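Local coordinates for protein peroxisomal acyl-CoA oxidase 1A (Solanum lycopersicum, PDB 2FON) that probably uses its FAD cofactor to oxidise fatty acyl-CoA, as an acyl-CoA oxidase of peroxisomal beta-oxidation, at residues B[403-408]-B[444-449]; B[309-314]-B[434-439]. All blocks are in the same frame, centred on the assembly; numbering follows the deposited sequence.

Interaction 1: residues B[403-408]-B[444-449]. With FAD (flavin-adenine dinucleotide), chain E.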
loop_
_atom_site.group_PDB
_atom_site.type_symbol
_atom_site.label_atom_id
_atom_site.label_comp_id
_atom_site.label_asym_id
_atom_site.label_seq_id
_atom_site.Cartn_x
_atom_site.Cartn_y
_atom_site.Cartn_z
ATOM N N THR B 403 -13.988 6.362 -2.752
ATOM C CA THR B 403 -13.833 5.989 -1.355
ATOM C C THR B 403 -13.005 4.744 -1.187
ATOM O O THR B 403 -12.224 4.652 -0.215
ATOM C CB THR B 403 -15.140 5.795 -0.609
ATOM O OG1 THR B 403 -15.865 4.767 -1.237
ATOM C CG2 THR B 403 -16.004 7.107 -0.556
ATOM N N THR B 404 -13.101 3.798 -2.122
ATOM C CA THR B 404 -12.242 2.655 -1.956
ATOM C C THR B 404 -10.756 2.937 -2.234
ATOM O O THR B 404 -9.937 2.258 -1.659
ATOM C CB THR B 404 -12.715 1.436 -2.694
ATOM O OG1 THR B 404 -12.846 1.746 -4.099
ATOM C CG2 THR B 404 -14.039 0.910 -2.098
ATOM N N SER B 405 -10.379 3.931 -3.055
ATOM C CA SER B 405 -8.945 4.293 -3.115
ATOM C C SER B 405 -8.481 5.029 -1.898
ATOM O O SER B 405 -7.328 4.848 -1.463
ATOM C CB SER B 405 -8.593 5.217 -4.259
ATOM O OG SER B 405 -9.248 4.784 -5.384
ATOM N N ALA B 406 -9.312 5.948 -1.427
ATOM C CA ALA B 406 -8.882 6.765 -0.380
ATOM C C ALA B 406 -8.610 5.802 0.769
ATOM O O ALA B 406 -7.530 5.893 1.453
ATOM C CB ALA B 406 -9.925 7.711 -0.022
ATOM N N THR B 407 -9.532 4.840 0.934
ATOM C CA THR B 407 -9.474 3.940 2.067
ATOM C C THR B 407 -8.268 2.999 1.943
ATOM O O THR B 407 -7.418 2.943 2.846
ATOM C CB THR B 407 -10.871 3.249 2.339
ATOM O OG1 THR B 407 -11.841 4.250 2.699
ATOM C CG2 THR B 407 -10.800 2.147 3.434
ATOM N N ALA B 408 -8.128 2.302 0.831
ATOM C CA ALA B 408 -6.897 1.490 0.652
ATOM C C ALA B 408 -5.617 2.295 0.897
ATOM O O ALA B 408 -4.759 1.897 1.629
ATOM C CB ALA B 408 -6.853 0.820 -0.723
ATOM N N GLY B 444 -16.556 -3.637 -9.987
ATOM C CA GLY B 444 -15.959 -2.521 -10.749
ATOM C C GLY B 444 -14.547 -2.083 -10.355
ATOM O O GLY B 444 -14.331 -1.583 -9.241
ATOM N N ASP B 445 -13.595 -2.253 -11.267
ATOM C CA ASP B 445 -12.288 -1.646 -11.171
ATOM C C ASP B 445 -12.379 -0.131 -10.951
ATOM O O ASP B 445 -13.067 0.544 -11.713
ATOM C CB ASP B 445 -11.578 -1.871 -12.488
ATOM C CG ASP B 445 -10.107 -1.457 -12.437
ATOM O OD1 ASP B 445 -9.801 -0.292 -12.801
ATOM O OD2 ASP B 445 -9.253 -2.298 -12.017
ATOM N N ASN B 446 -11.659 0.415 -9.960
ATOM C CA ASN B 446 -11.787 1.814 -9.603
ATOM C C ASN B 446 -11.549 2.746 -10.746
ATOM O O ASN B 446 -12.352 3.681 -10.998
ATOM C CB ASN B 446 -10.879 2.181 -8.494
ATOM C CG ASN B 446 -11.431 1.808 -7.173
ATOM O OD1 ASN B 446 -12.565 1.375 -7.088
ATOM N ND2 ASN B 446 -10.639 2.005 -6.089
ATOM N N VAL B 447 -10.472 2.524 -11.483
ATOM C CA VAL B 447 -10.235 3.395 -12.647
ATOM C C VAL B 447 -11.283 3.192 -13.741
ATOM O O VAL B 447 -11.671 4.146 -14.383
ATOM C CB VAL B 447 -8.773 3.253 -13.198
ATOM C CG1 VAL B 447 -8.512 4.230 -14.386
ATOM C CG2 VAL B 447 -7.741 3.429 -12.040
ATOM N N VAL B 448 -11.746 1.972 -13.969
ATOM C CA VAL B 448 -12.783 1.784 -14.990
ATOM C C VAL B 448 -14.115 2.448 -14.622
ATOM O O VAL B 448 -14.835 2.993 -15.477
ATOM C CB VAL B 448 -12.976 0.326 -15.317
ATOM C CG1 VAL B 448 -14.368 0.061 -15.903
ATOM C CG2 VAL B 448 -11.917 -0.094 -16.302
ATOM N N LEU B 449 -14.425 2.462 -13.344
ATOM C CA LEU B 449 -15.585 3.176 -12.941
ATOM C C LEU B 449 -15.401 4.671 -13.135
ATOM O O LEU B 449 -16.378 5.389 -13.438
ATOM C CB LEU B 449 -15.940 2.867 -11.508
ATOM C CG LEU B 449 -16.450 1.460 -11.298
ATOM C CD1 LEU B 449 -16.560 1.268 -9.824
ATOM C CD2 LEU B 449 -17.746 1.316 -11.940
HETATM P PA FAD E . -9.115 -5.791 -15.436
HETATM O O1A FAD E . -10.370 -5.212 -15.960
HETATM O O2A FAD E . -8.589 -6.932 -16.264
HETATM O O5B FAD E . -8.105 -4.600 -15.277
HETATM C C5B FAD E . -6.734 -4.852 -15.437
HETATM C C4B FAD E . -6.026 -3.491 -15.547
HETATM O O4B FAD E . -6.394 -2.910 -16.767
HETATM C C3B FAD E . -6.501 -2.519 -14.470
HETATM O O3B FAD E . -5.426 -1.697 -14.227
HETATM C C2B FAD E . -7.615 -1.751 -15.117
HETATM O O2B FAD E . -7.764 -0.437 -14.695
HETATM C C1B FAD E . -7.087 -1.711 -16.538
HETATM N N9A FAD E . -8.184 -1.611 -17.476
HETATM C C8A FAD E . -9.102 -2.566 -17.775
HETATM N N7A FAD E . -9.967 -2.035 -18.649
HETATM C C5A FAD E . -9.597 -0.765 -18.913
HETATM C C6A FAD E . -10.094 0.216 -19.774
HETATM N N6A FAD E . -11.183 -0.023 -20.533
HETATM N N1A FAD E . -9.456 1.435 -19.829
HETATM C C2A FAD E . -8.374 1.693 -19.037
HETATM N N3A FAD E . -7.878 0.711 -18.210
HETATM C C4A FAD E . -8.476 -0.490 -18.158
HETATM N N1 FAD E . -15.917 -12.222 -9.181
HETATM C C2 FAD E . -17.130 -12.892 -9.121
HETATM O O2 FAD E . -17.772 -13.025 -10.158
HETATM N N3 FAD E . -17.623 -13.385 -7.913
HETATM C C4 FAD E . -16.877 -13.209 -6.761
HETATM O O4 FAD E . -17.281 -13.666 -5.702
HETATM C C4X FAD E . -15.644 -12.541 -6.805
HETATM N N5 FAD E . -14.857 -12.380 -5.664
HETATM C C5X FAD E . -13.651 -11.725 -5.766
HETATM C C6 FAD E . -12.885 -11.597 -4.640
HETATM C C7 FAD E . -11.659 -11.001 -4.741
HETATM C C7M FAD E . -10.928 -10.904 -3.454
HETATM C C8 FAD E . -11.181 -10.505 -5.966
HETATM C C8M FAD E . -9.855 -9.797 -6.121
HETATM C C9 FAD E . -11.958 -10.620 -7.097
HETATM C C9A FAD E . -13.199 -11.241 -6.994
HETATM N N10 FAD E . -13.998 -11.414 -8.110
HETATM C C10 FAD E . -15.183 -12.062 -8.026
HETATM C "C1'" FAD E . -13.611 -10.898 -9.468
HETATM C "C2'" FAD E . -13.747 -9.382 -9.269
HETATM O "O2'" FAD E . -15.058 -9.074 -8.950
HETATM C "C3'" FAD E . -13.448 -8.470 -10.442
HETATM O "O3'" FAD E . -14.391 -8.602 -11.479
HETATM C "C4'" FAD E . -12.045 -8.592 -10.954
HETATM O "O4'" FAD E . -11.131 -8.243 -9.898
HETATM C "C5'" FAD E . -12.009 -7.616 -12.092
HETATM O "O5'" FAD E . -10.622 -7.420 -12.177
HETATM P P FAD E . -9.786 -7.704 -13.484
HETATM O O1P FAD E . -8.673 -8.633 -13.160
HETATM O O2P FAD E . -10.628 -8.083 -14.679
HETATM O O3P FAD E . -9.325 -6.211 -13.879
#
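Asn446 and Thr404 join two helices, 446-462 and 389-417, through one side-chain hydrogen bond beside residues that line the FAD pocket. The chain comes in through Gly444, whose carbonyl accepts from Lys400 NZ. Asp445 follows as N-cap of helix 446-462. With CG anti to the backbone N (chi1 -171°), its carboxylate folds back over the first turn, where OD1 of Asp445 takes the N-H of Val448 on its anti lone pair, 3.2 Å from Val448 N. The same OD1 accepts from ribose O2B of FAD, 2.8 Å away, so one oxygen both caps the helix and grips the cofactor. Asn446 points the other way, toward helix 389-417. Its ND2 donates to Thr404 OG1 at 3.0 Å, the acceptor lying close to the amide plane although the bond is bent (139° at the hydrogen). Ser405 OG lies 3.2 Å from Asn446 ND2 and is itself bonded to Ser401 O, while Thr404 OG1 is bonded to Lys400 O. Lys400 NZ also holds Asn446 OD1, which fixes the amide at its second end. Val447 packs on Arg352 of the second subunit, and Val448 lays CG2 against the adenine, 3.6 Å from C5A of FAD. Asp445 and Val448 thus meet FAD, whereas Asn446 meets helix 389-417: an N-capped helix start built into the FAD pocket of an acyl-CoA oxidase.

Interaction 2: residues B[309-314]-B[434-439]. With FAD (flavin-adenine dinucleotide), chain E.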
loop_
_atom_site.group_PDB
_atom_site.type_symbol
_atom_site.label_atom_id
_atom_site.label_comp_id
_atom_site.label_asym_id
_atom_site.label_seq_id
_atom_site.Cartn_x
_atom_site.Cartn_y
_atom_site.Cartn_z
ATOM N N ALA B 309 -20.309 2.151 2.506
ATOM C CA ALA B 309 -20.440 1.869 3.930
ATOM C C ALA B 309 -19.223 1.081 4.475
ATOM O O ALA B 309 -18.558 1.523 5.418
ATOM C CB ALA B 309 -21.720 1.122 4.183
ATOM N N ASP B 310 -18.911 -0.059 3.885
ATOM C CA ASP B 310 -17.716 -0.750 4.296
ATOM C C ASP B 310 -16.417 0.096 4.178
ATOM O O ASP B 310 -15.478 -0.109 4.927
ATOM C CB ASP B 310 -17.618 -2.123 3.639
ATOM C CG ASP B 310 -18.687 -3.134 4.189
ATOM O OD1 ASP B 310 -19.514 -2.783 5.126
ATOM O OD2 ASP B 310 -18.715 -4.295 3.642
ATOM N N ALA B 311 -16.358 1.081 3.287
ATOM C CA ALA B 311 -15.154 1.922 3.228
ATOM C C ALA B 311 -15.020 2.729 4.487
ATOM O O ALA B 311 -13.979 2.746 5.094
ATOM C CB ALA B 311 -15.150 2.801 2.031
ATOM N N SER B 312 -16.091 3.355 4.914
ATOM C CA SER B 312 -16.047 4.023 6.156
ATOM C C SER B 312 -15.741 3.023 7.258
ATOM O O SER B 312 -15.110 3.382 8.250
ATOM C CB SER B 312 -17.367 4.790 6.422
ATOM O OG SER B 312 -18.393 3.989 6.956
ATOM N N LEU B 313 -16.146 1.769 7.111
ATOM C CA LEU B 313 -15.857 0.867 8.204
ATOM C C LEU B 313 -14.338 0.587 8.290
ATOM O O LEU B 313 -13.706 0.953 9.271
ATOM C CB LEU B 313 -16.761 -0.377 8.183
ATOM C CG LEU B 313 -16.386 -1.554 9.089
ATOM C CD1 LEU B 313 -16.797 -1.302 10.492
ATOM C CD2 LEU B 313 -16.919 -2.937 8.566
ATOM N N ALA B 314 -13.727 0.002 7.273
ATOM C CA ALA B 314 -12.248 -0.105 7.242
ATOM C C ALA B 314 -11.471 1.249 7.556
ATOM O O ALA B 314 -10.558 1.267 8.356
ATOM C CB ALA B 314 -11.789 -0.726 5.905
ATOM N N ALA B 434 -4.620 -6.125 3.692
ATOM C CA ALA B 434 -4.806 -7.278 2.845
ATOM C C ALA B 434 -6.272 -7.601 2.585
ATOM O O ALA B 434 -6.675 -7.763 1.396
ATOM C CB ALA B 434 -4.082 -8.487 3.396
ATOM N N VAL B 435 -7.058 -7.727 3.657
ATOM C CA VAL B 435 -8.510 -7.927 3.491
ATOM C C VAL B 435 -9.185 -6.759 2.744
ATOM O O VAL B 435 -10.135 -6.971 2.041
ATOM C CB VAL B 435 -9.321 -7.994 4.839
ATOM C CG1 VAL B 435 -10.806 -8.127 4.524
ATOM C CG2 VAL B 435 -8.915 -9.129 5.681
ATOM N N TYR B 436 -8.739 -5.536 2.926
ATOM C CA TYR B 436 -9.512 -4.451 2.375
ATOM C C TYR B 436 -9.345 -4.280 0.892
ATOM O O TYR B 436 -10.298 -3.980 0.155
ATOM C CB TYR B 436 -9.179 -3.090 3.009
ATOM C CG TYR B 436 -10.174 -2.108 2.498
ATOM C CD1 TYR B 436 -11.511 -2.218 2.879
ATOM C CD2 TYR B 436 -9.820 -1.134 1.520
ATOM C CE1 TYR B 436 -12.452 -1.369 2.373
ATOM C CE2 TYR B 436 -10.769 -0.268 1.011
ATOM C CZ TYR B 436 -12.082 -0.397 1.444
ATOM O OH TYR B 436 -13.064 0.442 0.982
ATOM N N VAL B 437 -8.102 -4.426 0.469
ATOM C CA VAL B 437 -7.691 -3.978 -0.837
ATOM C C VAL B 437 -8.479 -4.511 -2.073
ATOM O O VAL B 437 -8.727 -3.733 -3.000
ATOM C CB VAL B 437 -6.179 -4.028 -0.970
ATOM C CG1 VAL B 437 -5.734 -5.393 -1.433
ATOM C CG2 VAL B 437 -5.710 -2.822 -1.880
ATOM N N PRO B 438 -8.973 -5.784 -2.019
ATOM C CA PRO B 438 -9.775 -6.215 -3.186
ATOM C C PRO B 438 -10.954 -5.266 -3.519
ATOM O O PRO B 438 -11.346 -5.156 -4.675
ATOM C CB PRO B 438 -10.260 -7.654 -2.815
ATOM C CG PRO B 438 -9.579 -8.017 -1.590
ATOM C CD PRO B 438 -8.947 -6.827 -0.950
ATOM N N ALA B 439 -11.485 -4.570 -2.528
ATOM C CA ALA B 439 -12.443 -3.443 -2.761
ATOM C C ALA B 439 -12.119 -2.590 -3.988
ATOM O O ALA B 439 -13.034 -2.158 -4.694
ATOM C CB ALA B 439 -12.576 -2.530 -1.509
HETATM P PA FAD E . -9.115 -5.791 -15.436
HETATM O O1A FAD E . -10.370 -5.212 -15.960
HETATM O O2A FAD E . -8.589 -6.932 -16.264
HETATM O O5B FAD E . -8.105 -4.600 -15.277
HETATM C C5B FAD E . -6.734 -4.852 -15.437
HETATM C C4B FAD E . -6.026 -3.491 -15.547
HETATM O O4B FAD E . -6.394 -2.910 -16.767
HETATM C C3B FAD E . -6.501 -2.519 -14.470
HETATM O O3B FAD E . -5.426 -1.697 -14.227
HETATM C C2B FAD E . -7.615 -1.751 -15.117
HETATM O O2B FAD E . -7.764 -0.437 -14.695
HETATM C C1B FAD E . -7.087 -1.711 -16.538
HETATM N N9A FAD E . -8.184 -1.611 -17.476
HETATM C C8A FAD E . -9.102 -2.566 -17.775
HETATM N N7A FAD E . -9.967 -2.035 -18.649
HETATM C C5A FAD E . -9.597 -0.765 -18.913
HETATM C C6A FAD E . -10.094 0.216 -19.774
HETATM N N6A FAD E . -11.183 -0.023 -20.533
HETATM N N1A FAD E . -9.456 1.435 -19.829
HETATM C C2A FAD E . -8.374 1.693 -19.037
HETATM N N3A FAD E . -7.878 0.711 -18.210
HETATM C C4A FAD E . -8.476 -0.490 -18.158
HETATM N N1 FAD E . -15.917 -12.222 -9.181
HETATM C C2 FAD E . -17.130 -12.892 -9.121
HETATM O O2 FAD E . -17.772 -13.025 -10.158
HETATM N N3 FAD E . -17.623 -13.385 -7.913
HETATM C C4 FAD E . -16.877 -13.209 -6.761
HETATM O O4 FAD E . -17.281 -13.666 -5.702
HETATM C C4X FAD E . -15.644 -12.541 -6.805
HETATM N N5 FAD E . -14.857 -12.380 -5.664
HETATM C C5X FAD E . -13.651 -11.725 -5.766
HETATM C C6 FAD E . -12.885 -11.597 -4.640
HETATM C C7 FAD E . -11.659 -11.001 -4.741
HETATM C C7M FAD E . -10.928 -10.904 -3.454
HETATM C C8 FAD E . -11.181 -10.505 -5.966
HETATM C C8M FAD E . -9.855 -9.797 -6.121
HETATM C C9 FAD E . -11.958 -10.620 -7.097
HETATM C C9A FAD E . -13.199 -11.241 -6.994
HETATM N N10 FAD E . -13.998 -11.414 -8.110
HETATM C C10 FAD E . -15.183 -12.062 -8.026
HETATM C "C1'" FAD E . -13.611 -10.898 -9.468
HETATM C "C2'" FAD E . -13.747 -9.382 -9.269
HETATM O "O2'" FAD E . -15.058 -9.074 -8.950
HETATM C "C3'" FAD E . -13.448 -8.470 -10.442
HETATM O "O3'" FAD E . -14.391 -8.602 -11.479
HETATM C "C4'" FAD E . -12.045 -8.592 -10.954
HETATM O "O4'" FAD E . -11.131 -8.243 -9.898
HETATM C "C5'" FAD E . -12.009 -7.616 -12.092
HETATM O "O5'" FAD E . -10.622 -7.420 -12.177
HETATM P P FAD E . -9.786 -7.704 -13.484
HETATM O O1P FAD E . -8.673 -8.633 -13.160
HETATM O O2P FAD E . -10.628 -8.083 -14.679
HETATM O O3P FAD E . -9.325 -6.211 -13.879
#
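Aromatic-on-alanine packing joins Tyr436, of the segment 434-439, to Ala311 and Ala314 of helix 297-328, deep in the C-alpha1 region of the chain. The ring spans the gap between the two backbones, and the opposing helix meets it with methyl groups and main chain alone. Having CG anti to the backbone N (chi1 -172°) extends the ring away from its own backbone and toward the two alanines. Ala314 CB approaches the ring obliquely, 3.4 Å from CD1 of Tyr436. One turn earlier, Ala311 CB reaches the far end and approaches the phenol OH of Tyr436 to 3.3 Å. Between them the carbonyl oxygen of Asp310 comes no nearer than 4.2 Å to CE1 of Tyr436, a loose approach, and that oxygen is already used by the helical bond from Ala314 N. Within its own segment the ring also receives Ala439 CB, 3.7 Å above the plane and offset toward the rim, because a 3-10 turn closed by Ala439 N on Tyr436 O at 3.0 Å folds the chain back. Replacing Tyr436 with an alanine would probably open a gap beside Ala311 and Ala314 and deprive Ala439 of the surface it rests on. Pro438 of the same turn sets CB 3.4 Å from methyl C7M of FAD, so the segment that packs inward on one side touches the flavin on another. Helix 389-417 also packs on the ring, with Ile411 among its contributors; helices 297-328, 389-417 and 429-436 therefore meet at this one side chain.

Along the chain the segments alternate, 309-314, 403-408, 434-439 and then 444-449, so interactions 1 and 2 interlock within the C-alpha1 region. Their centres are about 10 Å apart, and they touch directly: Thr404 CG2 lies 3.3 Å from Tyr436 OH, and Thr407 CG2 3.4 Å from Tyr436 CE2. Helix 389-417 is the shared element, meeting helix 446-462 in interaction 1 and bordering both partners of interaction 2. Its Lys400, already bonded to Asn446, also reaches the carbonyl of Ala439. In general, neighbouring residues of one short segment can serve a helix and a cofactor at once, as 434-439 and 444-449 do, bringing the helical core to FAD at two points, the adenosine and the flavin methyls.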